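Local coordinates for hypothetical protein yfcE (Escherichia coli, PDB 1SU1) that belongs to the calcineurin-like phosphoesterase superfamily and binds two zinc ions at neighbouring sites, at residues L59-N64 against N97-V102; H89-V94 against L107-T112; D33-L38 against V171-G176. All blocks are in the same frame, centred on the assembly; numbering follows the deposited sequence.

Interaction 1: residues L59-N64 against N97-V102; sequences LGDVLN and NCDSEV. With ZN (zinc ion), chain E; SO4 (sulfate ion), chain G.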
loop_
_atom_site.group_PDB
_atom_site.type_symbol
_atom_site.label_atom_id
_atom_site.label_comp_id
_atom_site.label_asym_id
_atom_site.label_seq_id
_atom_site.Cartn_x
_atom_site.Cartn_y
_atom_site.Cartn_z
ATOM N N LEU A 59 -4.088 -19.349 -0.026
ATOM C CA LEU A 59 -3.065 -18.580 0.675
ATOM C C LEU A 59 -2.081 -17.746 -0.160
ATOM O O LEU A 59 -0.999 -17.393 0.328
ATOM C CB LEU A 59 -2.279 -19.504 1.609
ATOM C CG LEU A 59 -3.099 -20.245 2.676
ATOM C CD1 LEU A 59 -2.219 -21.277 3.368
ATOM C CD2 LEU A 59 -3.678 -19.254 3.702
ATOM N N GLY A 60 -2.427 -17.443 -1.409
ATOM C CA GLY A 60 -1.546 -16.597 -2.210
ATOM C C GLY A 60 -0.599 -17.165 -3.262
ATOM O O GLY A 60 -0.134 -18.308 -3.160
ATOM N N ASP A 61 -0.288 -16.316 -4.247
ATOM C CA ASP A 61 0.580 -16.623 -5.386
ATOM C C ASP A 61 -0.196 -17.570 -6.299
ATOM O O ASP A 61 0.111 -18.767 -6.432
ATOM C CB ASP A 61 1.911 -17.204 -4.895
ATOM C CG ASP A 61 2.786 -16.145 -4.222
ATOM O OD1 ASP A 61 2.216 -15.130 -3.764
ATOM O OD2 ASP A 61 4.018 -16.324 -4.130
ATOM N N VAL A 62 -1.222 -16.971 -6.897
ATOM C CA VAL A 62 -2.183 -17.618 -7.759
ATOM C C VAL A 62 -1.796 -17.871 -9.224
ATOM O O VAL A 62 -1.740 -19.024 -9.649
ATOM C CB VAL A 62 -3.498 -16.811 -7.699
ATOM C CG1 VAL A 62 -4.625 -17.563 -8.376
ATOM C CG2 VAL A 62 -3.847 -16.512 -6.238
ATOM N N LEU A 63 -1.525 -16.810 -9.985
ATOM C CA LEU A 63 -1.212 -16.954 -11.408
ATOM C C LEU A 63 0.231 -16.821 -11.876
ATOM O O LEU A 63 0.652 -17.510 -12.813
ATOM C CB LEU A 63 -2.061 -15.972 -12.206
ATOM C CG LEU A 63 -3.552 -15.983 -11.872
ATOM C CD1 LEU A 63 -4.252 -14.870 -12.629
ATOM C CD2 LEU A 63 -4.148 -17.347 -12.232
ATOM N N ASN A 64 0.991 -15.931 -11.248
ATOM C CA ASN A 64 2.379 -15.708 -11.646
ATOM C C ASN A 64 3.317 -16.804 -11.131
ATOM O O ASN A 64 3.247 -17.206 -9.965
ATOM C CB ASN A 64 2.802 -14.306 -11.164
ATOM C CG ASN A 64 4.286 -14.045 -11.286
ATOM O OD1 ASN A 64 4.926 -14.375 -12.285
ATOM N ND2 ASN A 64 4.840 -13.416 -10.261
ATOM N N ASN A 97 3.225 -12.546 -2.325
ATOM C CA ASN A 97 4.216 -11.629 -2.891
ATOM C C ASN A 97 4.282 -11.621 -4.413
ATOM O O ASN A 97 4.843 -10.692 -5.005
ATOM C CB ASN A 97 5.600 -11.964 -2.344
ATOM C CG ASN A 97 6.046 -13.349 -2.746
ATOM O OD1 ASN A 97 5.252 -14.272 -2.722
ATOM N ND2 ASN A 97 7.313 -13.499 -3.124
ATOM N N CYS A 98 3.725 -12.651 -5.051
ATOM C CA CYS A 98 3.750 -12.729 -6.509
ATOM C C CYS A 98 2.452 -12.276 -7.161
ATOM O O CYS A 98 2.383 -12.157 -8.390
ATOM C CB CYS A 98 4.079 -14.158 -6.974
ATOM S SG CYS A 98 5.695 -14.798 -6.490
ATOM N N ASP A 99 1.420 -12.018 -6.361
ATOM C CA ASP A 99 0.153 -11.567 -6.936
ATOM C C ASP A 99 0.180 -10.060 -7.219
ATOM O O ASP A 99 0.728 -9.290 -6.434
ATOM C CB ASP A 99 -1.006 -11.903 -5.993
ATOM C CG ASP A 99 -1.121 -13.408 -5.718
ATOM O OD1 ASP A 99 -0.779 -14.210 -6.621
ATOM O OD2 ASP A 99 -1.563 -13.788 -4.610
ATOM N N SER A 100 -0.404 -9.650 -8.343
ATOM C CA SER A 100 -0.448 -8.240 -8.718
ATOM C C SER A 100 -1.890 -7.838 -8.981
ATOM O O SER A 100 -2.794 -8.655 -8.833
ATOM C CB SER A 100 0.414 -7.984 -9.963
ATOM O OG SER A 100 -0.067 -8.712 -11.080
ATOM N N GLU A 101 -2.116 -6.588 -9.379
ATOM C CA GLU A 101 -3.481 -6.139 -9.624
ATOM C C GLU A 101 -4.102 -6.662 -10.925
ATOM O O GLU A 101 -5.325 -6.707 -11.055
ATOM C CB GLU A 101 -3.577 -4.595 -9.525
ATOM C CG GLU A 101 -2.517 -3.794 -10.255
ATOM C CD GLU A 101 -2.092 -2.516 -9.489
ATOM O OE1 GLU A 101 -2.932 -1.897 -8.801
ATOM O OE2 GLU A 101 -0.914 -2.129 -9.594
ATOM N N VAL A 102 -3.279 -7.050 -11.896
ATOM C CA VAL A 102 -3.838 -7.602 -13.130
ATOM C C VAL A 102 -4.520 -8.924 -12.741
ATOM O O VAL A 102 -5.545 -9.296 -13.305
ATOM C CB VAL A 102 -2.750 -7.880 -14.206
ATOM C CG1 VAL A 102 -1.769 -8.933 -13.710
ATOM C CG2 VAL A 102 -3.413 -8.327 -15.506
HETATM ZN ZN ZN E . 5.272 -16.452 -2.148
HETATM S S SO4 G . 7.895 -17.446 -3.883
HETATM O O1 SO4 G . 8.263 -17.792 -2.499
HETATM O O2 SO4 G . 6.457 -17.202 -3.935
HETATM O O3 SO4 G . 8.566 -16.206 -4.341
HETATM O O4 SO4 G . 8.246 -18.569 -4.782
HETATM O O HOH W 1 -0.503 -14.267 -9.164
#
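Asp-61 and Asn-97 meet as ligands of one zinc ion, Asp-61 through OD2 and Asn-97 through OD1. Asp-61 OD2 and Asn-97 OD1 lie 2.8 Å apart, with the carboxylate and amide planes turned 27° from each other. A sulfate oxygen also reaches the metal, and His-129 and His-151 complete its shell. Both ends of the Asn-97 amide are used, since Asn-97 ND2 donates to sulfate O3 at 3.2 Å. Gly-60 with Asp-61, and Gly-96 with Asn-97, match the GD and GN signatures of the calcineurin-like phosphoesterases, carried on loops that follow strands 55-58 and 91-93. In the next shell, the Asp-99 carboxylate fixes the loop that presents Asp-61. Asp-99 OD1 receives Val-62 N at 2.8 Å through the syn lone pair. Asp-99 OD2 accepts Asp-61 N at 2.9 Å, the donor lying 28° out of the carboxylate plane, and also takes Gly-96 N. A bridging water lengthens the reach of this carboxylate by donating to Asp-99 OD1 at 2.6 Å and accepting from Leu-63 N. Farther along, Asn-64 ND2 makes a weak 3.3 Å bond to Cys-98 O, whereas Asn-64 OD1 is held by Gly-66 N.

Interaction 2: residues H89-V94 against L107-T112; sequences HKVIAV and LHFPIT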
loop_
_atom_site.group_PDB
_atom_site.type_symbol
_atom_site.label_atom_id
_atom_site.label_comp_id
_atom_site.label_asym_id
_atom_site.label_seq_id
_atom_site.Cartn_x
_atom_site.Cartn_y
_atom_site.Cartn_z
ATOM N N HIS A 89 -17.645 -17.551 -5.580
ATOM C CA HIS A 89 -18.476 -17.323 -4.403
ATOM C C HIS A 89 -18.106 -18.134 -3.160
ATOM O O HIS A 89 -18.686 -17.932 -2.090
ATOM C CB HIS A 89 -19.947 -17.565 -4.752
ATOM C CG HIS A 89 -20.229 -18.941 -5.275
ATOM N ND1 HIS A 89 -19.615 -19.449 -6.401
ATOM C CD2 HIS A 89 -21.058 -19.913 -4.827
ATOM C CE1 HIS A 89 -20.054 -20.676 -6.622
ATOM N NE2 HIS A 89 -20.931 -20.982 -5.683
ATOM N N LYS A 90 -17.142 -19.039 -3.276
ATOM C CA LYS A 90 -16.757 -19.836 -2.116
ATOM C C LYS A 90 -15.281 -19.737 -1.761
ATOM O O LYS A 90 -14.773 -20.525 -0.960
ATOM C CB LYS A 90 -17.148 -21.301 -2.324
ATOM C CG LYS A 90 -18.655 -21.525 -2.266
ATOM C CD LYS A 90 -19.018 -22.980 -2.397
ATOM C CE LYS A 90 -20.497 -23.191 -2.125
ATOM N NZ LYS A 90 -20.910 -24.608 -2.345
ATOM N N VAL A 91 -14.595 -18.766 -2.352
ATOM C CA VAL A 91 -13.177 -18.581 -2.077
ATOM C C VAL A 91 -12.897 -17.462 -1.069
ATOM O O VAL A 91 -13.544 -16.412 -1.091
ATOM C CB VAL A 91 -12.391 -18.252 -3.366
ATOM C CG1 VAL A 91 -10.919 -18.003 -3.032
ATOM C CG2 VAL A 91 -12.510 -19.402 -4.364
ATOM N N ILE A 92 -11.932 -17.725 -0.192
ATOM C CA ILE A 92 -11.446 -16.794 0.821
ATOM C C ILE A 92 -9.934 -16.801 0.558
ATOM O O ILE A 92 -9.278 -17.819 0.774
ATOM C CB ILE A 92 -11.677 -17.312 2.267
ATOM C CG1 ILE A 92 -13.170 -17.487 2.556
ATOM C CG2 ILE A 92 -11.044 -16.343 3.267
ATOM C CD1 ILE A 92 -13.980 -16.213 2.486
ATOM N N ALA A 93 -9.377 -15.688 0.089
ATOM C CA ALA A 93 -7.946 -15.638 -0.210
ATOM C C ALA A 93 -7.172 -14.495 0.462
ATOM O O ALA A 93 -7.761 -13.549 0.975
ATOM C CB ALA A 93 -7.760 -15.555 -1.729
ATOM N N VAL A 94 -5.846 -14.607 0.462
ATOM C CA VAL A 94 -4.961 -13.578 1.006
ATOM C C VAL A 94 -3.831 -13.368 -0.001
ATOM O O VAL A 94 -3.397 -14.311 -0.675
ATOM C CB VAL A 94 -4.363 -13.952 2.393
ATOM C CG1 VAL A 94 -5.450 -13.899 3.455
ATOM C CG2 VAL A 94 -3.719 -15.339 2.347
ATOM N N LEU A 107 -9.463 -12.381 -11.629
ATOM C CA LEU A 107 -10.168 -13.228 -10.672
ATOM C C LEU A 107 -11.386 -12.543 -10.051
ATOM O O LEU A 107 -11.329 -11.372 -9.664
ATOM C CB LEU A 107 -9.187 -13.684 -9.587
ATOM C CG LEU A 107 -7.964 -14.423 -10.150
ATOM C CD1 LEU A 107 -6.893 -14.580 -9.067
ATOM C CD2 LEU A 107 -8.404 -15.799 -10.672
ATOM N N HIS A 108 -12.488 -13.286 -9.946
ATOM C CA HIS A 108 -13.736 -12.747 -9.419
ATOM C C HIS A 108 -13.987 -12.864 -7.925
ATOM O O HIS A 108 -15.136 -12.885 -7.482
ATOM C CB HIS A 108 -14.912 -13.345 -10.183
ATOM C CG HIS A 108 -14.886 -13.037 -11.646
ATOM N ND1 HIS A 108 -15.809 -13.548 -12.531
ATOM C CD2 HIS A 108 -14.047 -12.268 -12.377
ATOM C CE1 HIS A 108 -15.539 -13.108 -13.749
ATOM N NE2 HIS A 108 -14.474 -12.329 -13.681
ATOM N N PHE A 109 -12.915 -12.951 -7.151
ATOM C CA PHE A 109 -13.020 -13.000 -5.702
ATOM C C PHE A 109 -11.878 -12.118 -5.178
ATOM O O PHE A 109 -10.851 -11.961 -5.844
ATOM C CB PHE A 109 -12.912 -14.446 -5.169
ATOM C CG PHE A 109 -11.713 -15.204 -5.672
ATOM C CD1 PHE A 109 -11.761 -15.891 -6.882
ATOM C CD2 PHE A 109 -10.533 -15.218 -4.944
ATOM C CE1 PHE A 109 -10.657 -16.592 -7.345
ATOM C CE2 PHE A 109 -9.419 -15.918 -5.403
ATOM C CZ PHE A 109 -9.482 -16.600 -6.607
ATOM N N PRO A 110 -12.051 -11.515 -3.990
ATOM C CA PRO A 110 -11.049 -10.633 -3.364
ATOM C C PRO A 110 -9.731 -11.316 -3.010
ATOM O O PRO A 110 -9.714 -12.260 -2.226
ATOM C CB PRO A 110 -11.757 -10.128 -2.100
ATOM C CG PRO A 110 -13.222 -10.325 -2.398
ATOM C CD PRO A 110 -13.254 -11.626 -3.146
ATOM N N ILE A 111 -8.626 -10.828 -3.562
ATOM C CA ILE A 111 -7.318 -11.411 -3.260
ATOM C C ILE A 111 -6.287 -10.410 -2.697
ATOM O O ILE A 111 -5.137 -10.783 -2.458
ATOM C CB ILE A 111 -6.688 -12.048 -4.519
ATOM C CG1 ILE A 111 -6.514 -10.981 -5.604
ATOM C CG2 ILE A 111 -7.582 -13.177 -5.042
ATOM C CD1 ILE A 111 -5.479 -11.328 -6.641
ATOM N N THR A 112 -6.688 -9.155 -2.484
ATOM C CA THR A 112 -5.753 -8.138 -1.987
ATOM C C THR A 112 -5.498 -8.069 -0.478
ATOM O O THR A 112 -4.464 -7.550 -0.055
ATOM C CB THR A 112 -6.149 -6.716 -2.482
ATOM O OG1 THR A 112 -7.501 -6.424 -2.109
ATOM C CG2 THR A 112 -6.019 -6.630 -4.003
HETATM O O HOH W 2 -11.157 -13.263 0.122
HETATM O O HOH W 3 -8.090 -11.078 -0.238
#
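Pro-110 O accepts from two waters, one of them weakly, and each water also bonds to the backbone of Ala-93. The contact lines an edge strand, 91-93, of the six-stranded mixed sheet of the calcineurin-like fold, where the chain returning from helix 101-106 runs past without any direct hydrogen bond to it. One water donates to Pro-110 O at 2.9 Å and accepts from Ala-93 N at 3.0 Å. The other donates to Ala-93 O at 2.8 Å and makes the weak bond to Pro-110 O. Beside these bridges the contact is apolar. Strand alternation turns Val-91 and Ala-93 toward the 107-112 segment, and Ile-92 the other way. With CG1 anti to the backbone N (chi1 177°), Val-91 lays this methyl over one face of the Phe-109 ring, Val-91 CG1 being 3.4 Å from Phe-109 CD2. The resulting CH-pi contact puts Val-91 CG1 3.8 Å from the centroid of Phe-109, 28° off the ring normal. Gln-104 of the helix holds the loop, its NE2 bonded to Phe-109 O and its OE1 to Ile-111 N, and Trp-115 of a neighbouring subunit packs on Pro-110. Ala-93 CB lies at the ring edge, close to the ring plane and 4.0 Å from Phe-109 CE2. The same methyl also meets the CG2 branch of Ile-111, at 4.1 Å from Ala-93 CB.

Interaction 3: residues D33-L38 against V171-G176; sequences DIHGSL and VSIPKG. With ZN (zinc ion), chain F.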
loop_
_atom_site.group_PDB
_atom_site.type_symbol
_atom_site.label_atom_id
_atom_site.label_comp_id
_atom_site.label_asym_id
_atom_site.label_seq_id
_atom_site.Cartn_x
_atom_site.Cartn_y
_atom_site.Cartn_z
ATOM N N ASP A 33 0.319 -21.384 -3.083
ATOM C CA ASP A 33 1.365 -21.312 -4.094
ATOM C C ASP A 33 1.055 -22.134 -5.360
ATOM O O ASP A 33 1.797 -23.063 -5.727
ATOM C CB ASP A 33 2.692 -21.750 -3.465
ATOM C CG ASP A 33 3.142 -20.811 -2.324
ATOM O OD1 ASP A 33 3.883 -19.824 -2.582
ATOM O OD2 ASP A 33 2.730 -21.044 -1.166
ATOM N N ILE A 34 -0.048 -21.771 -6.010
ATOM C CA ILE A 34 -0.514 -22.393 -7.240
ATOM C C ILE A 34 0.421 -21.994 -8.381
ATOM O O ILE A 34 0.782 -22.821 -9.226
ATOM C CB ILE A 34 -1.949 -21.923 -7.547
ATOM C CG1 ILE A 34 -2.864 -22.291 -6.372
ATOM C CG2 ILE A 34 -2.448 -22.544 -8.856
ATOM C CD1 ILE A 34 -4.293 -21.783 -6.503
ATOM N N HIS A 35 0.815 -20.721 -8.395
ATOM C CA HIS A 35 1.733 -20.199 -9.403
ATOM C C HIS A 35 1.365 -20.477 -10.863
ATOM O O HIS A 35 2.243 -20.686 -11.703
ATOM C CB HIS A 35 3.149 -20.725 -9.142
ATOM C CG HIS A 35 3.810 -20.128 -7.935
ATOM N ND1 HIS A 35 4.212 -18.809 -7.881
ATOM C CD2 HIS A 35 4.173 -20.678 -6.752
ATOM C CE1 HIS A 35 4.797 -18.575 -6.720
ATOM N NE2 HIS A 35 4.786 -19.693 -6.017
ATOM N N GLY A 36 0.075 -20.482 -11.170
ATOM C CA GLY A 36 -0.346 -20.697 -12.545
ATOM C C GLY A 36 -0.450 -22.130 -13.074
ATOM O O GLY A 36 -0.721 -22.313 -14.258
ATOM N N SER A 37 -0.219 -23.132 -12.225
ATOM C CA SER A 37 -0.299 -24.537 -12.638
ATOM C C SER A 37 -1.740 -24.989 -12.866
ATOM O O SER A 37 -2.506 -25.141 -11.916
ATOM C CB SER A 37 0.344 -25.434 -11.575
ATOM O OG SER A 37 0.294 -26.796 -11.957
ATOM N N LEU A 38 -2.121 -25.188 -14.124
ATOM C CA LEU A 38 -3.487 -25.625 -14.426
ATOM C C LEU A 38 -3.826 -27.028 -13.879
ATOM O O LEU A 38 -4.921 -27.247 -13.356
ATOM C CB LEU A 38 -3.735 -25.578 -15.940
ATOM C CG LEU A 38 -5.090 -26.097 -16.442
ATOM C CD1 LEU A 38 -6.228 -25.399 -15.701
ATOM C CD2 LEU A 38 -5.200 -25.858 -17.936
ATOM N N VAL A 171 0.930 -26.595 -4.048
ATOM C CA VAL A 171 0.208 -27.587 -4.831
ATOM C C VAL A 171 0.904 -27.786 -6.172
ATOM O O VAL A 171 0.499 -28.635 -6.951
ATOM C CB VAL A 171 -1.248 -27.156 -5.138
ATOM C CG1 VAL A 171 -2.074 -27.099 -3.867
ATOM C CG2 VAL A 171 -1.250 -25.808 -5.842
ATOM N N SER A 172 1.950 -27.007 -6.444
ATOM C CA SER A 172 2.622 -27.124 -7.728
ATOM C C SER A 172 4.144 -27.176 -7.737
ATOM O O SER A 172 4.729 -27.751 -8.659
ATOM C CB SER A 172 2.156 -26.000 -8.656
ATOM O OG SER A 172 2.784 -24.772 -8.338
ATOM N N ILE A 173 4.796 -26.586 -6.738
ATOM C CA ILE A 173 6.256 -26.608 -6.706
ATOM C C ILE A 173 6.807 -26.904 -5.314
ATOM O O ILE A 173 7.516 -26.081 -4.724
ATOM C CB ILE A 173 6.866 -25.270 -7.158
ATOM C CG1 ILE A 173 6.036 -24.654 -8.279
ATOM C CG2 ILE A 173 8.285 -25.498 -7.649
ATOM C CD1 ILE A 173 6.499 -23.267 -8.683
ATOM N N PRO A 174 6.503 -28.092 -4.775
ATOM C CA PRO A 174 7.002 -28.431 -3.440
ATOM C C PRO A 174 8.524 -28.440 -3.374
ATOM O O PRO A 174 9.196 -28.677 -4.382
ATOM C CB PRO A 174 6.400 -29.811 -3.194
ATOM C CG PRO A 174 6.376 -30.405 -4.580
ATOM C CD PRO A 174 5.839 -29.252 -5.400
ATOM N N LYS A 175 9.058 -28.166 -2.184
ATOM C CA LYS A 175 10.501 -28.161 -1.955
ATOM C C LYS A 175 10.817 -29.231 -0.915
ATOM O O LYS A 175 9.908 -29.794 -0.299
ATOM C CB LYS A 175 10.974 -26.803 -1.415
ATOM C CG LYS A 175 11.436 -25.790 -2.451
ATOM C CD LYS A 175 10.273 -25.108 -3.148
ATOM C CE LYS A 175 10.739 -23.895 -3.958
ATOM N NZ LYS A 175 11.321 -22.823 -3.096
ATOM N N GLY A 176 12.105 -29.495 -0.714
ATOM C CA GLY A 176 12.520 -30.479 0.272
ATOM C C GLY A 176 12.152 -31.920 -0.040
ATOM O O GLY A 176 12.060 -32.750 0.866
HETATM ZN ZN ZN F . 5.211 -19.437 -3.857
#
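Asp-33 and His-35 form the D-x-H signature of the calcineurin-like phosphoesterases, and the 171-176 loop packs against the loop that carries this pair. Asp-33 OD1 binds a zinc ion at 1.9 Å and His-35 NE2 binds it at 2.2 Å, with His-153 as a further ligand. The opposite ends of both groups are held as well: Asp-33 OD2 accepts from the backbone N of His-151, a ligand of the other zinc, and His-35 ND1 is bonded to Asn-64 O. Across the contact, Ser-172 brings its hydroxyl to two successive carbonyls. With chi1 at 78°, Ser-172 OG stands between its own backbone N and carbonyl carbon, 2.9 Å from Ile-34 O. Asp-33 O is the more distant acceptor, at 3.3 Å from Ser-172 OG, and the two compete for a single proton. Ser-170 OG bonds to the same Asp-33 carbonyl. Ile-34 O also closes the type I' turn from Ile-34 to Ser-37 by accepting Ser-37 N at 3.2 Å. Packing is tight where the CB atoms of Ser-37 and Ser-172 lie 3.5 Å apart. Alongside, Val-171 CG2 lies 3.9 Å from Ile-34 CG1, the two side chains pointing the same way. Ile-173 crosses His-35 at about a right angle, Ile-173 CD1 being 4.0 Å from His-35 CD2. The 33-38 loop leads from strand 27-31 to the N-cap Ser-37 of helix 38-51, whose Ala-40 and Val-44 pack on Val-171, while the 171-176 loop runs between strands 163-167 and 181-186.

How the interactions relate
All three contacts are largely buried, but their chemistry differs. Interactions 1 and 3 each supply ligands to one of the two zinc ions, a carboxylate and an amide in interaction 1, a carboxylate and an imidazole in interaction 3; interaction 2 is mainly apolar and bridged by water. Interactions 1 and 2 both reach other subunits, whereas no other chain of the assembly touches interaction 3. Interactions 1 and 3 join directly, Val-62 O meeting Gly-36 N. Interactions 1 and 2 alternate along the chain, helix 101-106 following strand 91-93, and meet by packing of Leu-59 on Val-94 and Val-62 on Leu-107. Interactions 2 and 3 do not touch, their nearest atoms being about 7 Å apart.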